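Local coordinates for protein transcriptional regulator (Aquifex aeolicus, PDB 2EH3) that probably binds DNA through a helix-turn-helix domain and regulates transcription, at residues 18-23 against 44-49. Sequence-based numbering, arbitrary orientation.
Sequences KGYQGT and KSKEEL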
# COMPACT_ATOMS: atom_id res chain seq x y z
N LYS A 18 13.14 12.30 -6.88
CA LYS A 18 12.67 12.03 -8.23
C LYS A 18 12.65 10.60 -8.72
O LYS A 18 12.53 10.35 -9.93
CB LYS A 18 13.44 12.93 -9.19
CG LYS A 18 14.89 12.58 -9.29
CD LYS A 18 15.68 13.84 -9.49
CE LYS A 18 17.10 13.55 -9.94
NZ LYS A 18 17.12 12.99 -11.30
N GLY A 19 12.77 9.66 -7.79
CA GLY A 19 12.68 8.25 -8.14
C GLY A 19 13.95 7.56 -8.58
O GLY A 19 14.90 8.20 -9.01
N TYR A 20 13.96 6.23 -8.44
CA TYR A 20 15.09 5.40 -8.84
C TYR A 20 15.33 5.43 -10.36
O TYR A 20 16.44 5.70 -10.81
CB TYR A 20 14.84 3.96 -8.39
CG TYR A 20 15.89 2.99 -8.86
CD1 TYR A 20 17.09 2.82 -8.13
CD2 TYR A 20 15.68 2.20 -9.98
CE1 TYR A 20 18.04 1.87 -8.52
CE2 TYR A 20 16.62 1.27 -10.38
CZ TYR A 20 17.79 1.11 -9.65
OH TYR A 20 18.69 0.14 -10.03
N GLN A 21 14.28 5.18 -11.15
CA GLN A 21 14.43 5.18 -12.60
C GLN A 21 14.87 6.53 -13.15
O GLN A 21 15.64 6.60 -14.12
CB GLN A 21 13.12 4.77 -13.28
CG GLN A 21 12.61 3.36 -12.92
CD GLN A 21 13.54 2.21 -13.37
OE1 GLN A 21 13.34 1.06 -12.98
NE2 GLN A 21 14.54 2.53 -14.18
N GLY A 22 14.39 7.60 -12.52
CA GLY A 22 14.71 8.95 -12.96
C GLY A 22 15.98 9.57 -12.41
O GLY A 22 16.20 10.76 -12.59
N THR A 23 16.81 8.76 -11.74
CA THR A 23 18.08 9.24 -11.19
C THR A 23 19.19 8.38 -11.73
O THR A 23 19.11 7.16 -11.69
CB THR A 23 18.07 9.17 -9.65
OG1 THR A 23 17.04 10.04 -9.18
CG2 THR A 23 19.40 9.62 -9.08
N LYS A 44 28.64 -2.07 -7.50
CA LYS A 44 28.87 -2.48 -8.87
C LYS A 44 27.80 -1.98 -9.83
O LYS A 44 28.03 -1.90 -11.05
CB LYS A 44 29.04 -4.00 -8.93
CG LYS A 44 30.30 -4.46 -8.18
CD LYS A 44 31.55 -3.76 -8.75
CE LYS A 44 32.77 -3.90 -7.85
NZ LYS A 44 32.81 -2.87 -6.76
N SER A 45 26.66 -1.57 -9.29
CA SER A 45 25.55 -1.10 -10.10
C SER A 45 24.55 -0.28 -9.30
O SER A 45 24.57 -0.25 -8.08
CB SER A 45 24.80 -2.30 -10.66
OG SER A 45 24.26 -3.04 -9.58
N LYS A 46 23.67 0.40 -10.04
CA LYS A 46 22.61 1.19 -9.44
C LYS A 46 21.72 0.21 -8.63
O LYS A 46 21.19 0.56 -7.58
CB LYS A 46 21.81 1.86 -10.55
CG LYS A 46 21.24 3.19 -10.21
CD LYS A 46 20.62 3.82 -11.45
CE LYS A 46 19.12 3.90 -11.30
NZ LYS A 46 18.46 4.61 -12.43
N GLU A 47 21.54 -1.00 -9.16
CA GLU A 47 20.74 -2.03 -8.50
C GLU A 47 21.32 -2.40 -7.13
O GLU A 47 20.56 -2.52 -6.14
CB GLU A 47 20.64 -3.28 -9.40
CG GLU A 47 19.89 -4.46 -8.75
CD GLU A 47 19.53 -5.55 -9.76
OE1 GLU A 47 19.87 -5.41 -10.95
OE2 GLU A 47 18.89 -6.56 -9.37
N GLU A 48 22.64 -2.58 -7.06
CA GLU A 48 23.28 -2.89 -5.78
C GLU A 48 23.05 -1.75 -4.81
O GLU A 48 22.84 -1.96 -3.62
CB GLU A 48 24.80 -3.10 -5.90
CG GLU A 48 25.25 -4.45 -6.41
CD GLU A 48 26.74 -4.74 -6.17
OE1 GLU A 48 27.18 -5.82 -6.62
OE2 GLU A 48 27.46 -3.91 -5.55
N LEU A 49 23.14 -0.52 -5.33
CA LEU A 49 22.94 0.65 -4.49
C LEU A 49 21.56 0.73 -3.82
O LEU A 49 21.48 0.95 -2.62
CB LEU A 49 23.18 1.92 -5.33
CG LEU A 49 22.76 3.26 -4.72
CD1 LEU A 49 23.66 3.65 -3.52
CD2 LEU A 49 22.86 4.32 -5.82
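Lys46, in the first turn of helix 46-67, lays its chain across the ring of Tyr20, in the loop joining helices 3-18 and 25-32. Its CE sits over the ring centre, 3.6 Å from the centroid, a CH-pi contact, and NZ adds a cation-pi interaction from the same face. A bend at chi3 (112°) lifts the ammonium farther above that face, where NZ donates to Tyr20 O at 2.8 Å and to Thr23 O at 2.7 Å. These are the first and last residues of a type I beta turn; Thr23 N also bonds to Tyr20 O, arriving from the opposite face of that carbonyl. Lysine suits this place because its long chain sets a polarised CE on the pi face while the ammonium above reaches two carbonyls. Tyr20 is buried, packs edge-to-face with Phe15 and Phe104, and rests its hydroxyl against the start of the helix, OH lying 3.2 Å from Glu47 N without a hydrogen bond. The contact thins outward: Gln21 is exposed and barely brushes Lys46, while Glu47 sends its carboxylate away to a salt bridge with Lys103. A methionine in place of Lys46 would probably leave both turn carbonyls without their shared donor and the ring face without its cation. One lysine side chain thus combines CH-pi, cation-pi and hydrogen-bonding chemistry, pinning the turn before the predicted helix-turn-helix to the start of the helix that follows it.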